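Local coordinates for protein WZI (Escherichia coli, PDB 2YNK) that binds carbohydrate as an outer-membrane beta-barrel lectin and takes part in assembly of the group 1 capsule, at residues I121-R126 with Q201-N206; W152-E157 with S288-M293; G171-R176 with Q194-A199; T386-A391 with K411-G416. One frame throughout, in Å; residues are numbered along the deposited sequence.

Contact 1. Residues I121-R126 with Q201-N206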
loop_
_atom_site.group_PDB
_atom_site.type_symbol
_atom_site.label_atom_id
_atom_site.label_comp_id
_atom_site.label_asym_id
_atom_site.label_seq_id
_atom_site.Cartn_x
_atom_site.Cartn_y
_atom_site.Cartn_z
ATOM N N ILE A 121 11.041 6.016 12.302
ATOM C CA ILE A 121 11.516 6.710 11.111
ATOM C C ILE A 121 11.913 8.132 11.517
ATOM O O ILE A 121 11.182 8.781 12.245
ATOM C CB ILE A 121 10.427 6.725 10.006
ATOM C CG1 ILE A 121 9.926 5.304 9.721
ATOM C CG2 ILE A 121 10.954 7.342 8.723
ATOM C CD1 ILE A 121 9.129 5.168 8.435
ATOM N N SER A 122 13.068 8.608 11.063
ATOM C CA SER A 122 13.533 9.957 11.416
ATOM C C SER A 122 12.631 11.028 10.861
ATOM O O SER A 122 11.881 10.797 9.906
ATOM C CB SER A 122 14.945 10.221 10.887
ATOM O OG SER A 122 15.900 9.551 11.680
ATOM N N ASN A 123 12.725 12.214 11.449
ATOM C CA ASN A 123 11.984 13.352 10.965
ATOM C C ASN A 123 12.614 14.647 11.430
ATOM O O ASN A 123 13.572 14.636 12.205
ATOM C CB ASN A 123 10.533 13.260 11.448
ATOM C CG ASN A 123 9.530 13.697 10.395
ATOM O OD1 ASN A 123 9.765 13.573 9.194
ATOM N ND2 ASN A 123 8.396 14.206 10.852
ATOM N N GLY A 124 12.100 15.764 10.927
ATOM C CA GLY A 124 12.530 17.079 11.381
ATOM C C GLY A 124 12.016 17.372 12.777
ATOM O O GLY A 124 12.656 18.068 13.550
ATOM N N SER A 125 10.873 16.796 13.112
ATOM C CA SER A 125 10.095 17.231 14.256
ATOM C C SER A 125 9.155 16.124 14.621
ATOM O O SER A 125 8.745 15.351 13.751
ATOM C CB SER A 125 9.275 18.453 13.863
ATOM O OG SER A 125 8.340 18.767 14.861
ATOM N N ARG A 126 8.778 16.047 15.886
ATOM C CA ARG A 126 7.806 15.045 16.313
ATOM C C ARG A 126 6.384 15.381 15.855
ATOM O O ARG A 126 5.475 14.592 16.057
ATOM C CB ARG A 126 7.843 14.857 17.830
ATOM C CG ARG A 126 7.360 16.038 18.655
ATOM C CD ARG A 126 8.045 16.015 20.011
ATOM N NE ARG A 126 7.542 17.033 20.933
ATOM C CZ ARG A 126 6.564 16.849 21.818
ATOM N NH1 ARG A 126 5.938 15.674 21.925
ATOM N NH2 ARG A 126 6.201 17.857 22.601
ATOM N N GLN A 201 8.602 15.264 -3.728
ATOM C CA GLN A 201 9.910 15.710 -3.248
ATOM C C GLN A 201 10.330 14.888 -2.040
ATOM O O GLN A 201 9.618 14.825 -1.034
ATOM C CB GLN A 201 9.859 17.182 -2.863
ATOM C CG GLN A 201 11.234 17.771 -2.585
ATOM C CD GLN A 201 11.195 19.264 -2.344
ATOM O OE1 GLN A 201 11.545 20.046 -3.221
ATOM N NE2 GLN A 201 10.752 19.670 -1.159
HETATM N N MSE A 202 11.494 14.258 -2.132
HETATM C CA MSE A 202 12.008 13.446 -1.027
HETATM C C MSE A 202 12.400 14.356 0.107
HETATM O O MSE A 202 12.787 15.503 -0.116
HETATM C CB MSE A 202 13.201 12.630 -1.503
HETATM C CG MSE A 202 12.780 11.591 -2.531
HETATM SE SE MSE A 202 14.317 10.417 -2.848
HETATM C CE MSE A 202 13.947 9.224 -1.321
ATOM N N ASN A 203 12.292 13.843 1.331
ATOM C CA ASN A 203 12.505 14.623 2.551
ATOM C C ASN A 203 13.765 14.170 3.273
ATOM O O ASN A 203 14.028 12.961 3.370
ATOM C CB ASN A 203 11.298 14.468 3.474
ATOM C CG ASN A 203 11.336 15.402 4.665
ATOM O OD1 ASN A 203 11.911 16.485 4.608
ATOM N ND2 ASN A 203 10.700 14.990 5.749
ATOM N N GLN A 204 14.538 15.146 3.764
ATOM C CA GLN A 204 15.826 14.904 4.444
ATOM C C GLN A 204 16.699 13.926 3.661
ATOM O O GLN A 204 17.392 13.096 4.241
ATOM C CB GLN A 204 15.607 14.369 5.864
ATOM C CG GLN A 204 15.032 15.368 6.860
ATOM C CD GLN A 204 14.993 14.801 8.271
ATOM O OE1 GLN A 204 15.070 13.577 8.473
ATOM N NE2 GLN A 204 14.887 15.690 9.267
ATOM N N TYR A 205 16.657 14.008 2.340
ATOM C CA TYR A 205 17.351 13.031 1.528
ATOM C C TYR A 205 18.791 13.528 1.329
ATOM O O TYR A 205 19.133 14.078 0.280
ATOM C CB TYR A 205 16.592 12.785 0.216
ATOM C CG TYR A 205 17.178 11.681 -0.602
ATOM C CD1 TYR A 205 16.969 10.347 -0.266
ATOM C CD2 TYR A 205 17.972 11.963 -1.691
ATOM C CE1 TYR A 205 17.520 9.320 -1.018
ATOM C CE2 TYR A 205 18.536 10.953 -2.449
ATOM C CZ TYR A 205 18.304 9.632 -2.116
ATOM O OH TYR A 205 18.885 8.645 -2.889
ATOM N N ASN A 206 19.609 13.325 2.367
ATOM C CA ASN A 206 20.993 13.869 2.463
ATOM C C ASN A 206 21.823 13.894 1.182
ATOM O O ASN A 206 22.116 14.956 0.673
ATOM C CB ASN A 206 21.794 13.118 3.528
ATOM C CG ASN A 206 23.210 13.669 3.688
ATOM O OD1 ASN A 206 23.406 14.727 4.288
ATOM N ND2 ASN A 206 24.208 12.947 3.157
#
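N203 is the first residue of Q201-N206 to meet the facing loop, and it does so through its amide. With CG anti to the backbone N (chi1 -171°), ND2 is brought to 3.8 Å from OD1 of N123. The two amide planes stand 87° apart, so the groups pass across one another rather than pairing flat. N123 turns the other half of its amide to its own loop, where ND2 donates to S125 O over 3.1 Å, in the plane of that carbonyl. Q204 follows and supplies the largest share of the interface. Its extended chain lays the amide against the peptide between N123 and G124, with NE2 3.3 Å from N123 C. The same NE2 is 3.2 Å from G124 N, a pair of donors that cannot bond each other. At the oxygen end, OE1 lies 4.1 Å from S122 CB and accepts from NE2 of Q355. Beyond Q204 an inverse gamma turn centred on Y205 leads the chain away. Two loops that connect barrel strands thus meet at the surface over a small area, almost wholly through amides. The chemistry implies a light polar touch: the direct approach supplies no clear bond, and the two loops are probably joined mainly through Q355, whose bond to N123 OD1 is weak.

Contact 2. Residues W152-E157 with S288-M293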
loop_
_atom_site.group_PDB
_atom_site.type_symbol
_atom_site.label_atom_id
_atom_site.label_comp_id
_atom_site.label_asym_id
_atom_site.label_seq_id
_atom_site.Cartn_x
_atom_site.Cartn_y
_atom_site.Cartn_z
ATOM N N TRP A 152 1.274 0.562 -5.076
ATOM C CA TRP A 152 1.318 0.119 -6.472
ATOM C C TRP A 152 1.494 -1.375 -6.603
ATOM O O TRP A 152 2.609 -1.903 -6.480
ATOM C CB TRP A 152 2.422 0.853 -7.211
ATOM C CG TRP A 152 2.053 2.262 -7.586
ATOM C CD1 TRP A 152 0.959 3.011 -7.157
ATOM C CD2 TRP A 152 2.801 3.160 -8.458
ATOM N NE1 TRP A 152 0.980 4.262 -7.707
ATOM C CE2 TRP A 152 2.047 4.410 -8.504
ATOM C CE3 TRP A 152 3.978 3.059 -9.177
ATOM C CZ2 TRP A 152 2.463 5.483 -9.251
ATOM C CZ3 TRP A 152 4.391 4.147 -9.934
ATOM C CH2 TRP A 152 3.653 5.332 -9.968
ATOM N N GLY A 153 0.378 -2.069 -6.853
ATOM C CA GLY A 153 0.408 -3.487 -7.169
ATOM C C GLY A 153 -0.510 -4.333 -6.317
ATOM O O GLY A 153 -1.126 -3.837 -5.383
ATOM N N PRO A 154 -0.588 -5.631 -6.628
ATOM C CA PRO A 154 -1.558 -6.529 -6.026
ATOM C C PRO A 154 -1.093 -7.203 -4.747
ATOM O O PRO A 154 -1.855 -7.963 -4.142
ATOM C CB PRO A 154 -1.756 -7.576 -7.113
ATOM C CG PRO A 154 -0.418 -7.666 -7.761
ATOM C CD PRO A 154 0.233 -6.319 -7.639
ATOM N N GLY A 155 0.133 -6.925 -4.326
ATOM C CA GLY A 155 0.685 -7.578 -3.157
ATOM C C GLY A 155 0.031 -7.084 -1.894
ATOM O O GLY A 155 -0.488 -5.966 -1.856
ATOM N N TYR A 156 0.061 -7.933 -0.866
ATOM C CA TYR A 156 -0.451 -7.591 0.453
ATOM C C TYR A 156 0.672 -7.250 1.427
ATOM O O TYR A 156 0.473 -6.484 2.369
ATOM C CB TYR A 156 -1.305 -8.736 1.003
ATOM C CG TYR A 156 -2.675 -8.810 0.363
ATOM C CD1 TYR A 156 -3.678 -7.933 0.738
ATOM C CD2 TYR A 156 -2.954 -9.737 -0.634
ATOM C CE1 TYR A 156 -4.936 -7.984 0.154
ATOM C CE2 TYR A 156 -4.206 -9.801 -1.222
ATOM C CZ TYR A 156 -5.198 -8.921 -0.821
ATOM O OH TYR A 156 -6.439 -8.954 -1.403
ATOM N N GLU A 157 1.849 -7.816 1.195
ATOM C CA GLU A 157 2.976 -7.646 2.110
ATOM C C GLU A 157 3.873 -6.462 1.717
ATOM O O GLU A 157 4.602 -5.922 2.548
ATOM C CB GLU A 157 3.798 -8.928 2.161
ATOM C CG GLU A 157 4.305 -9.253 3.558
ATOM C CD GLU A 157 3.242 -9.898 4.421
ATOM O OE1 GLU A 157 2.483 -10.734 3.890
ATOM O OE2 GLU A 157 3.170 -9.576 5.624
ATOM N N SER A 288 -7.541 -16.255 -6.075
ATOM C CA SER A 288 -6.807 -15.565 -7.121
ATOM C C SER A 288 -5.334 -15.788 -6.923
ATOM O O SER A 288 -4.895 -16.154 -5.839
ATOM C CB SER A 288 -7.083 -14.067 -7.090
ATOM O OG SER A 288 -8.469 -13.796 -7.066
ATOM N N PHE A 289 -4.568 -15.571 -7.977
ATOM C CA PHE A 289 -3.135 -15.499 -7.828
ATOM C C PHE A 289 -2.607 -14.271 -8.554
ATOM O O PHE A 289 -3.196 -13.816 -9.543
ATOM C CB PHE A 289 -2.441 -16.803 -8.249
ATOM C CG PHE A 289 -2.563 -17.143 -9.709
ATOM C CD1 PHE A 289 -3.667 -17.843 -10.188
ATOM C CD2 PHE A 289 -1.544 -16.820 -10.599
ATOM C CE1 PHE A 289 -3.768 -18.184 -11.536
ATOM C CE2 PHE A 289 -1.633 -17.162 -11.947
ATOM C CZ PHE A 289 -2.748 -17.843 -12.419
ATOM N N TYR A 290 -1.518 -13.723 -8.017
ATOM C CA TYR A 290 -0.964 -12.471 -8.491
ATOM C C TYR A 290 0.566 -12.484 -8.492
ATOM O O TYR A 290 1.197 -13.295 -7.817
ATOM C CB TYR A 290 -1.479 -11.325 -7.627
ATOM C CG TYR A 290 -1.271 -11.524 -6.136
ATOM C CD1 TYR A 290 -0.048 -11.209 -5.537
ATOM C CD2 TYR A 290 -2.292 -12.019 -5.326
ATOM C CE1 TYR A 290 0.153 -11.392 -4.184
ATOM C CE2 TYR A 290 -2.098 -12.203 -3.966
ATOM C CZ TYR A 290 -0.869 -11.882 -3.398
ATOM O OH TYR A 290 -0.652 -12.052 -2.049
ATOM N N GLY A 291 1.146 -11.563 -9.258
ATOM C CA GLY A 291 2.599 -11.433 -9.380
ATOM C C GLY A 291 3.039 -10.034 -9.780
ATOM O O GLY A 291 2.274 -9.275 -10.377
ATOM N N GLN A 292 4.277 -9.693 -9.443
ATOM C CA GLN A 292 4.833 -8.386 -9.771
ATOM C C GLN A 292 6.321 -8.523 -10.043
ATOM O O GLN A 292 7.031 -9.215 -9.304
ATOM C CB GLN A 292 4.592 -7.403 -8.619
ATOM C CG GLN A 292 5.136 -5.998 -8.856
ATOM C CD GLN A 292 4.742 -5.023 -7.762
ATOM O OE1 GLN A 292 5.025 -5.248 -6.583
ATOM N NE2 GLN A 292 4.083 -3.931 -8.148
HETATM N N MSE A 293 6.787 -7.872 -11.103
HETATM C CA MSE A 293 8.194 -7.941 -11.484
HETATM C C MSE A 293 8.697 -6.564 -11.793
HETATM O O MSE A 293 8.444 -6.043 -12.869
HETATM C CB MSE A 293 8.354 -8.855 -12.696
HETATM C CG MSE A 293 9.825 -9.062 -13.064
HETATM SE SE MSE A 293 9.963 -9.858 -14.863
HETATM C CE MSE A 293 11.831 -10.484 -14.805
#
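Y290 leans against the loop W152-E157 along its whole length. Its CB packs on the proline ring, 3.8 Å from P154 CB, and CG still lies beside that same carbon. The phenol ring then turns one face to the backbone: P154 O sits over its centre, 3.8 Å above the plane. On the CE1 flank the neighbour is G155, whose CA is 4.0 Å from CE1. CZ and OH finally come up to Y156, OH meeting the edge of that ring in its plane, 3.6 Å from CD2, with the two side chains at about a right angle. The hydroxyl itself bonds to OE1 of E328, the carboxylate oxygen that also takes the backbone N-H of Y156. Farther along the strand, Q292 reaches the start of the loop. Its fully stretched chain (chi1 180°) carries NE2 to W152 O, a 3.0 Å hydrogen bond with an N-H...O angle of 160°. The acceptor lies in the Q292 amide plane, though the donor stands 33° out of the plane of the W152 carbonyl; OE1 accepts from the backbone N of L160. The loop is thereby fastened against the inward side of strand 287-295: P154 and Q292 both touch D274 of strand 268-278, Y156 bonds through OH to E313 of strand 306-317, and the Y156 side chain touches N12 and A15 of helix 8-19.

Contact 3. Residues G171-R176 with Q194-A199; sequences GFLMQR and QYQISA. With HEX (hexane), chain S.
The Y195 ring is sandwiched between protein and hexane. Over one face lies Q175 CA, 4.3 Å from the ring centroid in a CH-pi contact; over the opposite face runs the alkane, its C2 3.7 Å from Y195 CZ. R176 CG approaches the ring obliquely, and the hydroxyl bonds to OE1 of Q141. The F172 ring has A199 O at its edge. A second pair of flat groups, the amides of Q175 and Q196, lies side by side and nearly coplanar, 18° apart. Q196 NE2 donates over 2.7 Å to a lone pair of Q175 OE1, which is tilted somewhat from the Q196 amide plane; NE2 also bonds to W30 O, and OE1 to W152 and Q150. Backbone bonds join the hydrogen-bonded antiparallel pairs F172-A199 and M174-I197. Near R176 this ladder gives way to a side chain: Q194, bent at chi2 (66°), brings OE1 within 3.0 Å of R176 N, on a lone pair. The same OE1 accepts from Y195 N, while Q194 NE2 donates weakly to R176 O. M174 CB packs on I197 CG1 at 3.5 Å. This antiparallel pair has the usual division of an outer-membrane barrel wall: F172, M174, I197 and A199 form an apolar side consistent with contact with lipid, whereas the other, which also carries L173 packed on P31, is largely polar, with Q175, Q196 and S198 tied into the barrel.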
loop_
_atom_site.group_PDB
_atom_site.type_symbol
_atom_site.label_atom_id
_atom_site.label_comp_id
_atom_site.label_asym_id
_atom_site.label_seq_id
_atom_site.Cartn_x
_atom_site.Cartn_y
_atom_site.Cartn_z
ATOM N N GLY A 171 3.740 16.167 -2.578
ATOM C CA GLY A 171 3.655 16.245 -4.025
ATOM C C GLY A 171 2.265 16.305 -4.623
ATOM O O GLY A 171 1.255 16.438 -3.918
ATOM N N PHE A 172 2.246 16.226 -5.952
ATOM C CA PHE A 172 1.030 16.251 -6.748
ATOM C C PHE A 172 0.691 14.840 -7.213
ATOM O O PHE A 172 1.580 14.021 -7.449
ATOM C CB PHE A 172 1.209 17.177 -7.950
ATOM C CG PHE A 172 1.358 18.622 -7.574
ATOM C CD1 PHE A 172 0.244 19.437 -7.447
ATOM C CD2 PHE A 172 2.609 19.163 -7.323
ATOM C CE1 PHE A 172 0.370 20.765 -7.088
ATOM C CE2 PHE A 172 2.743 20.492 -6.964
ATOM C CZ PHE A 172 1.618 21.294 -6.853
ATOM N N LEU A 173 -0.598 14.558 -7.333
ATOM C CA LEU A 173 -1.064 13.234 -7.728
ATOM C C LEU A 173 -2.350 13.355 -8.562
ATOM O O LEU A 173 -3.198 14.198 -8.281
ATOM C CB LEU A 173 -1.293 12.379 -6.476
ATOM C CG LEU A 173 -1.556 10.885 -6.665
ATOM C CD1 LEU A 173 -1.159 10.155 -5.393
ATOM C CD2 LEU A 173 -3.011 10.596 -7.037
HETATM N N MSE A 174 -2.466 12.522 -9.593
HETATM C CA MSE A 174 -3.580 12.605 -10.523
HETATM C C MSE A 174 -4.059 11.237 -10.907
HETATM O O MSE A 174 -3.253 10.327 -11.089
HETATM C CB MSE A 174 -3.188 13.420 -11.747
HETATM C CG MSE A 174 -4.339 14.356 -12.108
HETATM SE SE MSE A 174 -3.945 15.387 -13.743
HETATM C CE MSE A 174 -5.539 14.960 -14.826
ATOM N N GLN A 175 -5.384 11.110 -11.042
ATOM C CA GLN A 175 -6.082 9.830 -11.246
ATOM C C GLN A 175 -7.415 9.991 -11.966
ATOM O O GLN A 175 -8.005 11.063 -11.933
ATOM C CB GLN A 175 -6.441 9.231 -9.898
ATOM C CG GLN A 175 -5.325 8.494 -9.232
ATOM C CD GLN A 175 -5.761 7.841 -7.950
ATOM O OE1 GLN A 175 -4.954 7.193 -7.285
ATOM N NE2 GLN A 175 -7.038 7.997 -7.594
ATOM N N ARG A 176 -7.927 8.909 -12.543
ATOM C CA ARG A 176 -9.325 8.897 -12.966
ATOM C C ARG A 176 -10.207 8.830 -11.728
ATOM O O ARG A 176 -9.811 8.249 -10.721
ATOM C CB ARG A 176 -9.644 7.697 -13.859
ATOM C CG ARG A 176 -8.882 7.651 -15.171
ATOM C CD ARG A 176 -9.391 6.506 -16.032
ATOM N NE ARG A 176 -10.611 6.858 -16.765
ATOM C CZ ARG A 176 -11.386 5.990 -17.412
ATOM N NH1 ARG A 176 -11.114 4.690 -17.417
ATOM N NH2 ARG A 176 -12.461 6.427 -18.047
ATOM N N GLN A 194 -7.017 2.412 -15.558
ATOM C CA GLN A 194 -6.697 3.502 -14.652
ATOM C C GLN A 194 -5.239 3.933 -14.772
ATOM O O GLN A 194 -4.338 3.107 -14.997
ATOM C CB GLN A 194 -6.999 3.091 -13.212
ATOM C CG GLN A 194 -6.447 4.009 -12.124
ATOM C CD GLN A 194 -7.077 5.396 -12.112
ATOM O OE1 GLN A 194 -7.090 6.103 -13.123
ATOM N NE2 GLN A 194 -7.571 5.805 -10.947
ATOM N N TYR A 195 -5.027 5.240 -14.623
ATOM C CA TYR A 195 -3.703 5.802 -14.571
ATOM C C TYR A 195 -3.500 6.471 -13.222
ATOM O O TYR A 195 -4.444 6.944 -12.588
ATOM C CB TYR A 195 -3.490 6.802 -15.714
ATOM C CG TYR A 195 -4.124 8.155 -15.488
ATOM C CD1 TYR A 195 -5.436 8.399 -15.864
ATOM C CD2 TYR A 195 -3.408 9.195 -14.901
ATOM C CE1 TYR A 195 -6.023 9.636 -15.658
ATOM C CE2 TYR A 195 -3.988 10.435 -14.689
ATOM C CZ TYR A 195 -5.299 10.650 -15.065
ATOM O OH TYR A 195 -5.876 11.883 -14.856
ATOM N N GLN A 196 -2.250 6.489 -12.777
ATOM C CA GLN A 196 -1.845 7.363 -11.682
ATOM C C GLN A 196 -0.530 8.007 -12.057
ATOM O O GLN A 196 0.408 7.326 -12.467
ATOM C CB GLN A 196 -1.705 6.590 -10.370
ATOM C CG GLN A 196 -1.676 7.490 -9.145
ATOM C CD GLN A 196 -1.389 6.726 -7.877
ATOM O OE1 GLN A 196 -0.228 6.562 -7.484
ATOM N NE2 GLN A 196 -2.434 6.236 -7.236
ATOM N N ILE A 197 -0.464 9.325 -11.946
ATOM C CA ILE A 197 0.795 10.027 -12.146
ATOM C C ILE A 197 1.082 10.773 -10.863
ATOM O O ILE A 197 0.154 11.260 -10.221
ATOM C CB ILE A 197 0.755 10.977 -13.364
ATOM C CG1 ILE A 197 -0.267 12.098 -13.171
ATOM C CG2 ILE A 197 0.423 10.196 -14.631
ATOM C CD1 ILE A 197 -0.477 12.943 -14.413
ATOM N N SER A 198 2.355 10.822 -10.466
ATOM C CA SER A 198 2.756 11.627 -9.300
ATOM C C SER A 198 4.139 12.245 -9.442
ATOM O O SER A 198 5.066 11.626 -9.993
ATOM C CB SER A 198 2.677 10.811 -8.000
ATOM O OG SER A 198 3.540 9.688 -8.020
ATOM N N ALA A 199 4.250 13.482 -8.956
ATOM C CA ALA A 199 5.541 14.174 -8.810
ATOM C C ALA A 199 5.692 14.613 -7.353
ATOM O O ALA A 199 4.846 15.336 -6.833
ATOM C CB ALA A 199 5.630 15.362 -9.750
HETATM C C1 HEX S . -3.003 11.657 -18.459
HETATM C C2 HEX S . -4.431 12.170 -18.358
HETATM C C3 HEX S . -5.442 11.253 -19.059
HETATM C C4 HEX S . -6.692 12.043 -19.449
HETATM C C5 HEX S . -7.709 11.227 -20.247
HETATM C C6 HEX S . -8.792 12.134 -20.805
#

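Contact 4. Residues T386-A391 with K411-G416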
loop_
_atom_site.group_PDB
_atom_site.type_symbol
_atom_site.label_atom_id
_atom_site.label_comp_id
_atom_site.label_asym_id
_atom_site.label_seq_id
_atom_site.Cartn_x
_atom_site.Cartn_y
_atom_site.Cartn_z
ATOM N N THR A 386 -4.039 -14.146 11.991
ATOM C CA THR A 386 -2.797 -14.829 12.313
ATOM C C THR A 386 -1.852 -14.727 11.130
ATOM O O THR A 386 -2.271 -14.852 9.976
ATOM C CB THR A 386 -3.046 -16.291 12.678
ATOM O OG1 THR A 386 -3.852 -16.328 13.857
ATOM C CG2 THR A 386 -1.735 -17.019 12.946
ATOM N N ARG A 387 -0.578 -14.485 11.424
ATOM C CA ARG A 387 0.394 -14.238 10.381
ATOM C C ARG A 387 1.724 -14.880 10.692
ATOM O O ARG A 387 2.304 -14.608 11.730
ATOM C CB ARG A 387 0.574 -12.741 10.220
ATOM C CG ARG A 387 1.580 -12.377 9.159
ATOM C CD ARG A 387 1.392 -10.956 8.672
ATOM N NE ARG A 387 2.587 -10.523 7.939
ATOM C CZ ARG A 387 3.658 -9.949 8.487
ATOM N NH1 ARG A 387 3.725 -9.702 9.790
ATOM N NH2 ARG A 387 4.672 -9.611 7.711
ATOM N N LEU A 388 2.189 -15.745 9.799
ATOM C CA LEU A 388 3.526 -16.328 9.894
ATOM C C LEU A 388 4.404 -15.727 8.805
ATOM O O LEU A 388 3.921 -15.396 7.719
ATOM C CB LEU A 388 3.478 -17.847 9.732
ATOM C CG LEU A 388 2.767 -18.641 10.829
ATOM C CD1 LEU A 388 2.512 -20.074 10.378
ATOM C CD2 LEU A 388 3.570 -18.626 12.121
ATOM N N VAL A 389 5.693 -15.595 9.095
ATOM C CA VAL A 389 6.623 -15.018 8.140
ATOM C C VAL A 389 8.055 -15.520 8.352
ATOM O O VAL A 389 8.511 -15.665 9.477
ATOM C CB VAL A 389 6.562 -13.475 8.194
ATOM C CG1 VAL A 389 6.367 -12.998 9.618
ATOM C CG2 VAL A 389 7.810 -12.853 7.595
ATOM N N TYR A 390 8.727 -15.808 7.243
ATOM C CA TYR A 390 10.147 -16.130 7.205
ATOM C C TYR A 390 10.797 -15.099 6.300
ATOM O O TYR A 390 10.306 -14.865 5.195
ATOM C CB TYR A 390 10.378 -17.536 6.639
ATOM C CG TYR A 390 11.828 -17.846 6.303
ATOM C CD1 TYR A 390 12.411 -17.375 5.120
ATOM C CD2 TYR A 390 12.618 -18.596 7.164
ATOM C CE1 TYR A 390 13.733 -17.643 4.813
ATOM C CE2 TYR A 390 13.943 -18.872 6.864
ATOM C CZ TYR A 390 14.493 -18.395 5.687
ATOM O OH TYR A 390 15.808 -18.667 5.381
ATOM N N ALA A 391 11.909 -14.503 6.752
ATOM C CA ALA A 391 12.545 -13.404 6.019
ATOM C C ALA A 391 14.059 -13.291 6.250
ATOM O O ALA A 391 14.507 -13.047 7.368
ATOM C CB ALA A 391 11.859 -12.093 6.379
ATOM N N LYS A 411 12.094 -15.313 11.767
ATOM C CA LYS A 411 11.002 -16.281 11.809
ATOM C C LYS A 411 10.042 -15.777 12.866
ATOM O O LYS A 411 10.355 -15.821 14.063
ATOM C CB LYS A 411 11.501 -17.674 12.183
ATOM C CG LYS A 411 12.242 -18.386 11.068
ATOM C CD LYS A 411 13.262 -19.382 11.600
ATOM C CE LYS A 411 14.121 -19.935 10.466
ATOM N NZ LYS A 411 15.274 -20.752 10.946
ATOM N N GLY A 412 8.884 -15.290 12.417
ATOM C CA GLY A 412 7.936 -14.630 13.306
ATOM C C GLY A 412 6.481 -15.017 13.112
ATOM O O GLY A 412 6.067 -15.439 12.031
ATOM N N ILE A 413 5.721 -14.848 14.191
ATOM C CA ILE A 413 4.281 -15.045 14.224
ATOM C C ILE A 413 3.649 -13.751 14.727
ATOM O O ILE A 413 4.177 -13.112 15.640
ATOM C CB ILE A 413 3.899 -16.218 15.156
ATOM C CG1 ILE A 413 2.376 -16.456 15.152
ATOM C CG2 ILE A 413 4.405 -15.973 16.572
ATOM C CD1 ILE A 413 1.952 -17.748 15.833
ATOM N N GLN A 414 2.527 -13.356 14.133
ATOM C CA GLN A 414 1.840 -12.142 14.552
ATOM C C GLN A 414 0.335 -12.384 14.592
ATOM O O GLN A 414 -0.273 -12.772 13.590
ATOM C CB GLN A 414 2.196 -10.993 13.617
ATOM C CG GLN A 414 1.636 -9.643 14.037
ATOM C CD GLN A 414 2.318 -8.472 13.344
ATOM O OE1 GLN A 414 3.043 -8.641 12.356
ATOM N NE2 GLN A 414 2.088 -7.270 13.862
ATOM N N LEU A 415 -0.247 -12.194 15.773
ATOM C CA LEU A 415 -1.683 -12.321 15.962
ATOM C C LEU A 415 -2.277 -10.927 16.007
ATOM O O LEU A 415 -1.592 -9.971 16.378
ATOM C CB LEU A 415 -1.997 -13.052 17.265
ATOM C CG LEU A 415 -1.374 -14.434 17.473
ATOM C CD1 LEU A 415 -1.961 -15.089 18.712
ATOM C CD2 LEU A 415 -1.549 -15.330 16.254
ATOM N N GLY A 416 -3.546 -10.813 15.620
ATOM C CA GLY A 416 -4.239 -9.533 15.657
ATOM C C GLY A 416 -5.702 -9.665 16.048
ATOM O O GLY A 416 -6.322 -10.706 15.832
#
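R387 and Q414 extend side by side from neighbouring strands, pointing the same way. Both chains leave the strand trans to the main-chain nitrogen (chi1 180° for R387), and their length brings R387 NH1 to 2.9 Å from Q414 OE1. The oxygen lies at the edge of the guanidinium, near its plane, although the amide plane is turned 59° from it. V389 shares this side of the sheet and puts CG1 over one face of the guanidinium, toward its rim, 4.0 Å above the plane; the same methyl is 3.4 Å from G412 O, beside a residue with no side chain of its own. Outside the pair, R387 forms a salt bridge with E157 and its NH2 bonds to P83 O, while Q414 NE2 donates to S430 OG and Q84 OE1. The other side of the sheet holds three pairs that also run alongside each other. L415 CD2 lies 3.7 Å from T386 CG2, L388 CD2 packs on I413 CB at 3.9 Å, and the aliphatic chain of K411 follows the edge of the Y390 ring, with CE 3.8 Å from CE2. Beneath both sets, backbone bonds join R387 to Q414 and V389 to G412, the N-H of R387 giving the weak one. The antiparallel strands thus form a two-sided piece of barrel wall. Bound dodecane touches T386 and L415, consistent with a lipid-facing surface, whereas the arginine and glutamine are held in a polar network that would be expected to stabilise the guanidinium charge through E157.

Overall arrangement
Contact 2 is the hub of the set. It touches contact 3, where W152 NE1 lies 2.6 Å from Q196 OE1 in a probable hydrogen bond, and contact 4, where E157 OE2 forms a 2.6 Å salt bridge with R387 NE. One inward loop thus connects strand pairs on opposite sides of the chain's centre, whose own centres are 34 Å apart. Contact 1 stands off at the surface, its nearest atoms about 13 Å from contact 2 and about 15 Å from contact 4, although Q201-N206 directly continues the strand of contact 3. Alkanes touch contacts 3 and 4 and R126 of contact 1; the side chain of W152 in contact 2 is about 8 Å from a bound hexane.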